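Local atomic coordinates of lasso peptide isopeptidase AtxE2 (PDB entry 5TXE), a protein that hydrolyses the isopeptide bond of the lasso peptides astexin-2 and astexin-3, opening the threaded knots into linear peptides. Residues Arg75-Val80 with Trp641-Arg646; Asn82-Arg87 with Gly106-Trp111; Arg272-Asn277 with Tyr476-Ser481. The protein carries 1 engineered substitution. All coordinates share one frame; numbering follows the deposited sequence.

Contact 1 (Arg75-Val80 with Trp641-Arg646)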
loop_
_atom_site.group_PDB
_atom_site.type_symbol
_atom_site.label_atom_id
_atom_site.label_comp_id
_atom_site.label_asym_id
_atom_site.label_seq_id
_atom_site.Cartn_x
_atom_site.Cartn_y
_atom_site.Cartn_z
ATOM N N ARG A 75 2.159 14.212 -6.334
ATOM C CA ARG A 75 2.265 14.587 -4.949
ATOM C C ARG A 75 3.736 14.671 -4.646
ATOM O O ARG A 75 4.525 13.770 -4.980
ATOM C CB ARG A 75 1.672 13.498 -4.050
ATOM C CG ARG A 75 1.862 13.777 -2.572
ATOM C CD ARG A 75 1.237 12.692 -1.696
ATOM N NE ARG A 75 1.879 11.398 -1.850
ATOM C CZ ARG A 75 3.075 11.077 -1.383
ATOM N NH1 ARG A 75 3.807 11.926 -0.676
ATOM N NH2 ARG A 75 3.544 9.866 -1.614
ATOM N N GLN A 76 4.102 15.747 -3.992
ATOM C CA GLN A 76 5.456 15.896 -3.558
ATOM C C GLN A 76 5.578 16.449 -2.133
ATOM O O GLN A 76 5.049 17.492 -1.779
ATOM C CB GLN A 76 6.223 16.775 -4.512
ATOM C CG GLN A 76 7.730 16.702 -4.215
ATOM C CD GLN A 76 8.581 17.135 -5.366
ATOM O OE1 GLN A 76 8.110 17.353 -6.495
ATOM N NE2 GLN A 76 9.837 17.275 -5.093
ATOM N N ALA A 77 6.347 15.744 -1.333
ATOM C CA ALA A 77 6.400 16.014 0.104
ATOM C C ALA A 77 7.499 16.999 0.426
ATOM O O ALA A 77 8.610 16.910 -0.119
ATOM C CB ALA A 77 6.634 14.696 0.858
ATOM N N ASP A 78 7.211 17.883 1.375
ATOM C CA ASP A 78 8.179 18.876 1.821
ATOM C C ASP A 78 8.257 18.804 3.324
ATOM O O ASP A 78 7.321 19.210 4.001
ATOM C CB ASP A 78 7.757 20.282 1.391
ATOM C CG ASP A 78 8.768 21.374 1.858
ATOM O OD1 ASP A 78 9.737 21.091 2.616
ATOM O OD2 ASP A 78 8.606 22.538 1.438
ATOM N N PRO A 79 9.374 18.302 3.855
ATOM C CA PRO A 79 9.507 18.058 5.286
ATOM C C PRO A 79 9.824 19.311 6.097
ATOM O O PRO A 79 9.632 19.310 7.301
ATOM C CB PRO A 79 10.631 17.038 5.370
ATOM C CG PRO A 79 11.441 17.282 4.157
ATOM C CD PRO A 79 10.511 17.779 3.094
ATOM N N VAL A 80 10.181 20.406 5.425
ATOM C CA VAL A 80 10.445 21.658 6.131
ATOM C C VAL A 80 9.141 22.341 6.429
ATOM O O VAL A 80 8.902 22.766 7.563
ATOM C CB VAL A 80 11.389 22.558 5.327
ATOM C CG1 VAL A 80 11.571 23.926 6.003
ATOM C CG2 VAL A 80 12.755 21.882 5.199
ATOM N N TRP A 641 1.599 10.087 7.349
ATOM C CA TRP A 641 1.284 10.938 6.210
ATOM C C TRP A 641 2.044 12.261 6.237
ATOM O O TRP A 641 2.183 12.918 5.188
ATOM C CB TRP A 641 -0.233 11.164 6.170
ATOM C CG TRP A 641 -0.785 11.967 7.268
ATOM C CD1 TRP A 641 -1.098 11.528 8.502
ATOM C CD2 TRP A 641 -1.192 13.377 7.218
ATOM N NE1 TRP A 641 -1.629 12.585 9.256
ATOM C CE2 TRP A 641 -1.679 13.715 8.481
ATOM C CE3 TRP A 641 -1.159 14.364 6.230
ATOM C CZ2 TRP A 641 -2.155 14.998 8.790
ATOM C CZ3 TRP A 641 -1.618 15.645 6.539
ATOM C CH2 TRP A 641 -2.124 15.941 7.813
ATOM N N GLN A 642 2.558 12.684 7.409
ATOM C CA GLN A 642 3.171 14.014 7.506
ATOM C C GLN A 642 4.655 13.943 7.160
ATOM O O GLN A 642 5.396 13.154 7.729
ATOM C CB GLN A 642 2.978 14.645 8.886
ATOM C CG GLN A 642 1.523 14.769 9.320
ATOM C CD GLN A 642 1.366 15.530 10.629
ATOM O OE1 GLN A 642 2.021 16.516 10.863
ATOM N NE2 GLN A 642 0.525 15.042 11.477
ATOM N N PRO A 643 5.077 14.712 6.152
ATOM C CA PRO A 643 6.445 14.579 5.667
ATOM C C PRO A 643 7.528 14.779 6.719
ATOM O O PRO A 643 8.550 14.071 6.667
ATOM C CB PRO A 643 6.538 15.661 4.610
ATOM C CG PRO A 643 5.121 15.780 4.101
ATOM C CD PRO A 643 4.291 15.646 5.333
ATOM N N ALA A 644 7.343 15.723 7.654
ATOM C CA ALA A 644 8.365 15.929 8.686
ATOM C C ALA A 644 8.480 14.690 9.544
ATOM O O ALA A 644 9.563 14.287 9.958
ATOM C CB ALA A 644 8.037 17.136 9.548
ATOM N N HIS A 645 7.340 14.074 9.788
ATOM C CA HIS A 645 7.360 12.865 10.589
ATOM C C HIS A 645 8.115 11.747 9.891
ATOM O O HIS A 645 8.877 11.000 10.532
ATOM C CB HIS A 645 5.965 12.385 10.879
ATOM C CG HIS A 645 5.209 13.251 11.806
ATOM N ND1 HIS A 645 3.856 13.102 12.014
ATOM C CD2 HIS A 645 5.611 14.252 12.614
ATOM C CE1 HIS A 645 3.458 13.992 12.902
ATOM N NE2 HIS A 645 4.495 14.741 13.234
ATOM N N ARG A 646 7.823 11.561 8.612
ATOM C CA ARG A 646 8.475 10.484 7.853
ATOM C C ARG A 646 9.952 10.682 7.845
ATOM O O ARG A 646 10.706 9.748 8.070
ATOM C CB ARG A 646 7.937 10.433 6.441
ATOM C CG ARG A 646 8.687 9.479 5.476
ATOM C CD ARG A 646 7.833 9.092 4.256
ATOM N NE ARG A 646 6.853 8.070 4.638
ATOM C CZ ARG A 646 5.556 8.270 4.837
ATOM N NH1 ARG A 646 4.957 9.457 4.588
ATOM N NH2 ARG A 646 4.835 7.257 5.288
#

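Contact 2 (Asn82-Arg87 with Gly106-Trp111)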
loop_
_atom_site.group_PDB
_atom_site.type_symbol
_atom_site.label_atom_id
_atom_site.label_comp_id
_atom_site.label_asym_id
_atom_site.label_seq_id
_atom_site.Cartn_x
_atom_site.Cartn_y
_atom_site.Cartn_z
ATOM N N ASN A 82 6.427 20.720 6.175
ATOM C CA ASN A 82 5.605 19.607 6.699
ATOM C C ASN A 82 4.272 19.498 5.999
ATOM O O ASN A 82 3.244 19.324 6.604
ATOM C CB ASN A 82 5.414 19.637 8.223
ATOM C CG ASN A 82 4.807 18.330 8.733
ATOM O OD1 ASN A 82 5.075 17.265 8.175
ATOM N ND2 ASN A 82 3.954 18.401 9.757
ATOM N N LEU A 83 4.332 19.603 4.688
ATOM C CA LEU A 83 3.165 19.567 3.815
ATOM C C LEU A 83 3.476 18.885 2.516
ATOM O O LEU A 83 4.555 19.067 1.949
ATOM C CB LEU A 83 2.713 20.988 3.469
ATOM C CG LEU A 83 1.940 21.770 4.539
ATOM C CD1 LEU A 83 1.737 23.242 4.081
ATOM C CD2 LEU A 83 0.594 21.161 4.902
ATOM N N ASN A 84 2.555 18.034 2.095
ATOM C CA ASN A 84 2.491 17.597 0.723
ATOM C C ASN A 84 1.943 18.682 -0.173
ATOM O O ASN A 84 1.052 19.430 0.206
ATOM C CB ASN A 84 1.596 16.377 0.623
ATOM C CG ASN A 84 2.302 15.112 1.124
ATOM O OD1 ASN A 84 3.136 14.555 0.430
ATOM N ND2 ASN A 84 1.995 14.701 2.328
ATOM N N VAL A 85 2.519 18.773 -1.351
ATOM C CA VAL A 85 2.040 19.659 -2.393
ATOM C C VAL A 85 1.471 18.795 -3.533
ATOM O O VAL A 85 2.177 17.930 -4.043
ATOM C CB VAL A 85 3.212 20.490 -2.968
ATOM C CG1 VAL A 85 2.704 21.418 -4.065
ATOM C CG2 VAL A 85 3.821 21.315 -1.835
ATOM N N PHE A 86 0.214 19.015 -3.860
ATOM C CA PHE A 86 -0.437 18.276 -4.931
ATOM C C PHE A 86 -0.601 19.130 -6.196
ATOM O O PHE A 86 -0.884 20.300 -6.109
ATOM C CB PHE A 86 -1.804 17.788 -4.473
ATOM C CG PHE A 86 -1.744 16.795 -3.362
ATOM C CD1 PHE A 86 -1.574 15.456 -3.649
ATOM C CD2 PHE A 86 -1.837 17.191 -2.046
ATOM C CE1 PHE A 86 -1.517 14.518 -2.652
ATOM C CE2 PHE A 86 -1.786 16.251 -1.041
ATOM C CZ PHE A 86 -1.620 14.917 -1.353
ATOM N N ARG A 87 -0.442 18.505 -7.365
ATOM C CA ARG A 87 -0.629 19.177 -8.685
ATOM C C ARG A 87 -1.447 18.234 -9.572
ATOM O O ARG A 87 -1.144 17.029 -9.630
ATOM C CB ARG A 87 0.672 19.376 -9.476
ATOM C CG ARG A 87 1.888 19.791 -8.763
ATOM C CD ARG A 87 3.031 20.028 -9.719
ATOM N NE ARG A 87 4.081 19.015 -9.676
ATOM C CZ ARG A 87 4.597 18.455 -10.755
ATOM N NH1 ARG A 87 4.133 18.751 -11.980
ATOM N NH2 ARG A 87 5.579 17.587 -10.641
ATOM N N GLY A 106 -4.429 21.776 -2.419
ATOM C CA GLY A 106 -5.243 20.805 -1.757
ATOM C C GLY A 106 -4.506 20.154 -0.586
ATOM O O GLY A 106 -3.276 20.175 -0.516
ATOM N N GLU A 107 -5.317 19.573 0.299
ATOM C CA GLU A 107 -4.861 18.849 1.457
ATOM C C GLU A 107 -4.768 17.341 1.160
ATOM O O GLU A 107 -5.432 16.828 0.247
ATOM C CB GLU A 107 -5.843 19.048 2.590
ATOM C CG GLU A 107 -5.803 20.414 3.251
ATOM C CD GLU A 107 -6.928 20.623 4.276
ATOM O OE1 GLU A 107 -7.958 19.942 4.267
ATOM O OE2 GLU A 107 -6.821 21.528 5.120
ATOM N N TYR A 108 -4.004 16.629 1.991
ATOM C CA TYR A 108 -3.849 15.193 1.880
ATOM C C TYR A 108 -5.181 14.579 2.194
ATOM O O TYR A 108 -5.675 14.701 3.278
ATOM C CB TYR A 108 -2.758 14.713 2.815
ATOM C CG TYR A 108 -2.287 13.291 2.692
ATOM C CD1 TYR A 108 -3.021 12.261 3.251
ATOM C CD2 TYR A 108 -1.065 12.995 2.149
ATOM C CE1 TYR A 108 -2.571 10.968 3.231
ATOM C CE2 TYR A 108 -0.592 11.670 2.102
ATOM C CZ TYR A 108 -1.346 10.658 2.633
ATOM O OH TYR A 108 -0.952 9.322 2.618
ATOM N N LEU A 109 -5.762 13.938 1.184
ATOM C CA LEU A 109 -7.100 13.369 1.252
ATOM C C LEU A 109 -7.005 11.865 1.549
ATOM O O LEU A 109 -6.505 11.079 0.742
ATOM C CB LEU A 109 -7.832 13.635 -0.057
ATOM C CG LEU A 109 -9.344 13.581 -0.061
ATOM C CD1 LEU A 109 -9.878 13.929 -1.433
ATOM C CD2 LEU A 109 -9.897 12.230 0.343
ATOM N N PHE A 110 -7.459 11.467 2.724
ATOM C CA PHE A 110 -7.287 10.097 3.138
ATOM C C PHE A 110 -8.203 9.141 2.355
ATOM O O PHE A 110 -9.358 9.443 2.125
ATOM C CB PHE A 110 -7.575 9.947 4.622
ATOM C CG PHE A 110 -6.523 10.555 5.490
ATOM C CD1 PHE A 110 -5.231 10.075 5.484
ATOM C CD2 PHE A 110 -6.833 11.633 6.333
ATOM C CE1 PHE A 110 -4.224 10.650 6.263
ATOM C CE2 PHE A 110 -5.846 12.217 7.118
ATOM C CZ PHE A 110 -4.537 11.721 7.063
ATOM N N TRP A 111 -7.688 7.969 2.042
ATOM C CA TRP A 111 -8.515 6.898 1.527
ATOM C C TRP A 111 -9.264 6.292 2.683
ATOM O O TRP A 111 -8.643 5.789 3.603
ATOM C CB TRP A 111 -7.593 5.847 0.893
ATOM C CG TRP A 111 -8.275 4.757 0.100
ATOM C CD1 TRP A 111 -9.622 4.522 -0.025
ATOM C CD2 TRP A 111 -7.616 3.741 -0.670
ATOM N NE1 TRP A 111 -9.822 3.417 -0.820
ATOM C CE2 TRP A 111 -8.609 2.927 -1.224
ATOM C CE3 TRP A 111 -6.270 3.442 -0.938
ATOM C CZ2 TRP A 111 -8.308 1.880 -2.098
ATOM C CZ3 TRP A 111 -5.969 2.372 -1.757
ATOM C CH2 TRP A 111 -6.990 1.605 -2.331
HETATM O O HOH W 1 -1.319 19.649 1.408
HETATM O O HOH W 2 -1.133 20.828 -2.246
#

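Contact 3 (Arg272-Asn277 with Tyr476-Ser481)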
loop_
_atom_site.group_PDB
_atom_site.type_symbol
_atom_site.label_atom_id
_atom_site.label_comp_id
_atom_site.label_asym_id
_atom_site.label_seq_id
_atom_site.Cartn_x
_atom_site.Cartn_y
_atom_site.Cartn_z
ATOM N N ARG A 272 -12.592 -19.801 -12.745
ATOM C CA ARG A 272 -11.951 -21.024 -12.241
ATOM C C ARG A 272 -12.767 -22.280 -12.607
ATOM O O ARG A 272 -13.984 -22.196 -12.752
ATOM C CB ARG A 272 -11.851 -20.937 -10.736
ATOM C CG ARG A 272 -11.516 -19.563 -10.224
ATOM C CD ARG A 272 -11.659 -19.496 -8.714
ATOM N NE ARG A 272 -10.508 -18.768 -8.163
ATOM C CZ ARG A 272 -10.361 -17.434 -8.145
ATOM N NH1 ARG A 272 -11.307 -16.625 -8.621
ATOM N NH2 ARG A 272 -9.245 -16.906 -7.649
ATOM N N THR A 273 -12.115 -23.438 -12.746
ATOM C CA THR A 273 -12.843 -24.724 -12.901
ATOM C C THR A 273 -13.679 -25.033 -11.668
ATOM O O THR A 273 -14.677 -25.722 -11.765
ATOM C CB THR A 273 -11.910 -25.922 -13.144
ATOM O OG1 THR A 273 -10.913 -25.559 -14.097
ATOM C CG2 THR A 273 -12.698 -27.136 -13.688
ATOM N N ASP A 274 -13.260 -24.513 -10.518
ATOM C CA ASP A 274 -13.976 -24.669 -9.266
ATOM C C ASP A 274 -14.261 -23.274 -8.693
ATOM O O ASP A 274 -13.468 -22.759 -7.921
ATOM C CB ASP A 274 -13.100 -25.498 -8.326
ATOM C CG ASP A 274 -13.765 -25.794 -7.006
ATOM O OD1 ASP A 274 -14.879 -25.278 -6.713
ATOM O OD2 ASP A 274 -13.141 -26.561 -6.248
ATOM N N PRO A 275 -15.401 -22.651 -9.049
ATOM C CA PRO A 275 -15.501 -21.218 -8.717
ATOM C C PRO A 275 -15.420 -20.892 -7.235
ATOM O O PRO A 275 -14.994 -19.781 -6.910
ATOM C CB PRO A 275 -16.868 -20.788 -9.281
ATOM C CG PRO A 275 -17.335 -21.922 -10.142
ATOM C CD PRO A 275 -16.653 -23.169 -9.628
ATOM N N GLN A 276 -15.769 -21.854 -6.364
ATOM C CA GLN A 276 -15.707 -21.659 -4.905
ATOM C C GLN A 276 -14.285 -21.559 -4.390
ATOM O O GLN A 276 -14.029 -20.721 -3.539
ATOM C CB GLN A 276 -16.372 -22.791 -4.116
ATOM C CG GLN A 276 -17.854 -22.608 -3.948
ATOM C CD GLN A 276 -18.564 -22.807 -5.260
ATOM O OE1 GLN A 276 -18.267 -23.756 -5.993
ATOM N NE2 GLN A 276 -19.470 -21.894 -5.595
ATOM N N ASN A 277 -13.390 -22.427 -4.883
ATOM C CA ASN A 277 -11.994 -22.476 -4.434
ATOM C C ASN A 277 -11.220 -21.238 -4.854
ATOM O O ASN A 277 -10.806 -21.106 -5.988
ATOM C CB ASN A 277 -11.273 -23.716 -4.958
ATOM C CG ASN A 277 -9.841 -23.802 -4.478
ATOM O OD1 ASN A 277 -9.349 -22.946 -3.725
ATOM N ND2 ASN A 277 -9.167 -24.843 -4.883
ATOM N N TYR A 476 -2.005 -22.610 -1.117
ATOM C CA TYR A 476 -1.937 -23.752 -2.041
ATOM C C TYR A 476 -3.021 -24.840 -1.821
ATOM O O TYR A 476 -2.993 -25.878 -2.492
ATOM C CB TYR A 476 -0.540 -24.414 -1.963
ATOM C CG TYR A 476 0.534 -23.550 -2.575
ATOM C CD1 TYR A 476 0.647 -23.457 -3.951
ATOM C CD2 TYR A 476 1.400 -22.799 -1.788
ATOM C CE1 TYR A 476 1.594 -22.657 -4.531
ATOM C CE2 TYR A 476 2.366 -22.004 -2.360
ATOM C CZ TYR A 476 2.450 -21.933 -3.736
ATOM O OH TYR A 476 3.382 -21.144 -4.352
ATOM N N GLN A 477 -3.966 -24.609 -0.905
ATOM C CA GLN A 477 -4.976 -25.603 -0.547
ATOM C C GLN A 477 -6.361 -25.037 -0.856
ATOM O O GLN A 477 -6.508 -23.839 -1.134
ATOM C CB GLN A 477 -4.848 -25.961 0.949
ATOM C CG GLN A 477 -3.517 -26.630 1.323
ATOM C CD GLN A 477 -3.083 -26.491 2.805
ATOM O OE1 GLN A 477 -3.710 -25.801 3.619
ATOM N NE2 GLN A 477 -1.983 -27.156 3.145
ATOM N N ARG A 478 -7.381 -25.891 -0.782
ATOM C CA ARG A 478 -8.765 -25.493 -1.079
ATOM C C ARG A 478 -9.358 -24.670 0.055
ATOM O O ARG A 478 -9.340 -25.118 1.198
ATOM C CB ARG A 478 -9.661 -26.732 -1.290
ATOM C CG ARG A 478 -10.986 -26.427 -2.020
ATOM C CD ARG A 478 -12.118 -27.430 -1.746
ATOM N NE ARG A 478 -13.404 -26.746 -1.551
ATOM C CZ ARG A 478 -14.094 -26.109 -2.500
ATOM N NH1 ARG A 478 -13.652 -26.051 -3.749
ATOM N NH2 ARG A 478 -15.243 -25.525 -2.187
ATOM N N PHE A 479 -9.877 -23.488 -0.265
ATOM C CA PHE A 479 -10.602 -22.653 0.700
ATOM C C PHE A 479 -11.701 -21.891 0.001
ATOM O O PHE A 479 -11.498 -21.438 -1.120
ATOM C CB PHE A 479 -9.649 -21.655 1.406
ATOM C CG PHE A 479 -8.790 -22.301 2.452
ATOM C CD1 PHE A 479 -9.353 -22.664 3.683
ATOM C CD2 PHE A 479 -7.473 -22.626 2.195
ATOM C CE1 PHE A 479 -8.597 -23.311 4.635
ATOM C CE2 PHE A 479 -6.696 -23.257 3.159
ATOM C CZ PHE A 479 -7.267 -23.620 4.372
ATOM N N THR A 480 -12.855 -21.747 0.656
ATOM C CA THR A 480 -14.004 -21.071 0.046
ATOM C C THR A 480 -14.079 -19.612 0.459
ATOM O O THR A 480 -14.907 -18.865 -0.076
ATOM C CB THR A 480 -15.341 -21.766 0.403
ATOM O OG1 THR A 480 -15.646 -21.578 1.789
ATOM C CG2 THR A 480 -15.266 -23.272 0.107
ATOM N N SER A 481 -13.214 -19.208 1.400
ATOM C CA SER A 481 -13.222 -17.839 1.917
ATOM C C SER A 481 -11.829 -17.384 2.320
ATOM O O SER A 481 -11.075 -18.161 2.884
ATOM C CB SER A 481 -14.120 -17.789 3.143
ATOM O OG SER A 481 -13.987 -16.564 3.826
#

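Contact 1 (Arg75-Val80 with Trp641-Arg646)
Close packing without a hydrogen bond joins Ala77, Asp78 and Pro79, at the end of strand 69-78, to Pro643 and Ala644, which open helix 643-662. In this S9 (prolyl oligopeptidase) fold it connects the antiparallel-sheet, propeller side to the alpha/beta-hydrolase domain. The evidence is one close carbon-carbon contact and three in which an aliphatic carbon meets a carbonyl oxygen. Pro643 CG lies 3.7 Å from Ala77 CB, while Pro643 CB rests 3.7 Å from the backbone O of Asp78. Pro79 CB is 3.8 Å from the carbonyl O of Pro643. One residue on, the methyl of Ala644 (CB) comes 3.5 Å from Pro79 O, and the backbones are nearest here, Pro79 CA to Ala644 CA 4.2 Å. Just past the strand an Asx turn forms: Asp78 OD1 accepts from Val80 N at 2.9 Å, the donor standing 39° out of the carboxylate plane. Gln642 is the N-cap residue of the helix. Asn82 hydrogen-bonds to Ala644 N and to the Gln642 side chain. Strand 83-92 borders the contact through Asn84, touched by Ala77 and Pro643, and helix 40-44 lies against Pro79 and Arg646 through Val44.

Contact 2 (Asn82-Arg87 with Gly106-Trp111)
Gly106 meets strand 83-92 mostly through water, its carbonyl O sitting 3.6 Å from Phe86 CD2, at the edge of that ring and near its plane. Two waters each donate to Gly106 O: one also donates to Asn84 O at 2.7 Å, the other accepts from Phe86 N at 2.8 Å. Phe86 pairs directly with Gly105; one residue on, the waters stand in for direct backbone bonds. At the backbone angles of Gly106 a CB would jam against the preceding carbonyl O, which calls for glycine. Glu107 gives its backbone, with C 3.9 Å from Phe86 CE2, while its OE1 accepts from Gly149 N and Gln146 NE2. Tyr108 carries most of the apolar contact. Phe86 CE2 comes 3.7 Å from Tyr108 CA, and Phe86 CZ 4.0 Å from Tyr108 CD2. A chi1 of -170°, CG opposite the backbone N, brings Tyr108 CD2 against both Phe86 and Asn84, whose ND2 is 3.5 Å from it; amide and ring planes are 41° apart. Asn84 OD1 accepts from Arg75, and Tyr108 OH bonds to Gly125 O. Phe110 CD1 then lies in plane at the edge of the Tyr108 ring. Beyond it, Trp111 packs on the bound peptide. The loop following strand 100-104 thus covers strand 83-92, with Phe86 also against Gln73 and Arg75 of strand 69-78, and the Tyr108 ring meeting Trp641, just before helix 643-662, at about 45°.

Contact 3 (Arg272-Asn277 with Tyr476-Ser481)
The Arg478 guanidinium is approached in two places at its edge: Asp274 OD2 lies near its plane by NH1, and Gln276 CB near its plane by NH2. Asn277 CB comes in obliquely, 3.5 Å from Arg478 NH1. The Asp274 OD2 to Arg478 NH1 distance of 2.6 Å marks a salt bridge, and the two flat groups are nearly coplanar, 12° apart. It is lopsided, because the other carboxylate oxygen, Asp274 OD1, is 3.3 Å from the same Arg478 NH1. Gln276 CB sits 3.5 Å from Arg478 NH2. The Asn277 amide is turned 65° from the guanidinium plane and crosses the aliphatic part of the arginine obliquely, Asn277 ND2 being 3.7 Å from Arg478 CG. Its chi1 of -179° sets the amide against that chain, while OD1 accepts from Asn279 N. Backbone contact follows, with Asn277 CA directing a CA-H...O contact to Phe479 O (3.5 Å), and Gln276 O 3.6 Å from Thr480 CA. The acid, Gln276 and Asn277 are presented by a type I turn from Asp274 to Asn277, whose closing bond is weak. Replacing Asn277 with an alanine would probably leave Asn279 N without its side-chain acceptor and open a gap beside Arg478 CG. Between the loop joining strands 266-271 and 283-288 and the loop before helix 482-490, the chemistry is one salt bridge with van der Waals packing round it, next to a backbone hydrogen bond of Phe479 with Ile278; its strength is likely to be tempered by solvent because Arg478 is exposed.

Contacts 1 and 2 adjoin, with centres 9 Å apart, and share a sheet: strands 69-78 and 83-92 are antiparallel neighbours, paired by Val85 N to Gln76 O at 2.9 Å. Asn82, at the start of contact 2, also ties the two together through its bonds to the helix start of contact 1. Contact 3 is remote, its centre 43 Å from that of contact 1 and 41 Å from that of contact 2, on the opposite side of the chain's centre. In contact 2 the Tyr108 side chain is about 11 Å from that of His638, the probable charge-relay histidine, and the end of segment 106-111 reaches the bound peptide. Contacts 1 and 3 lie away from the annotated sites.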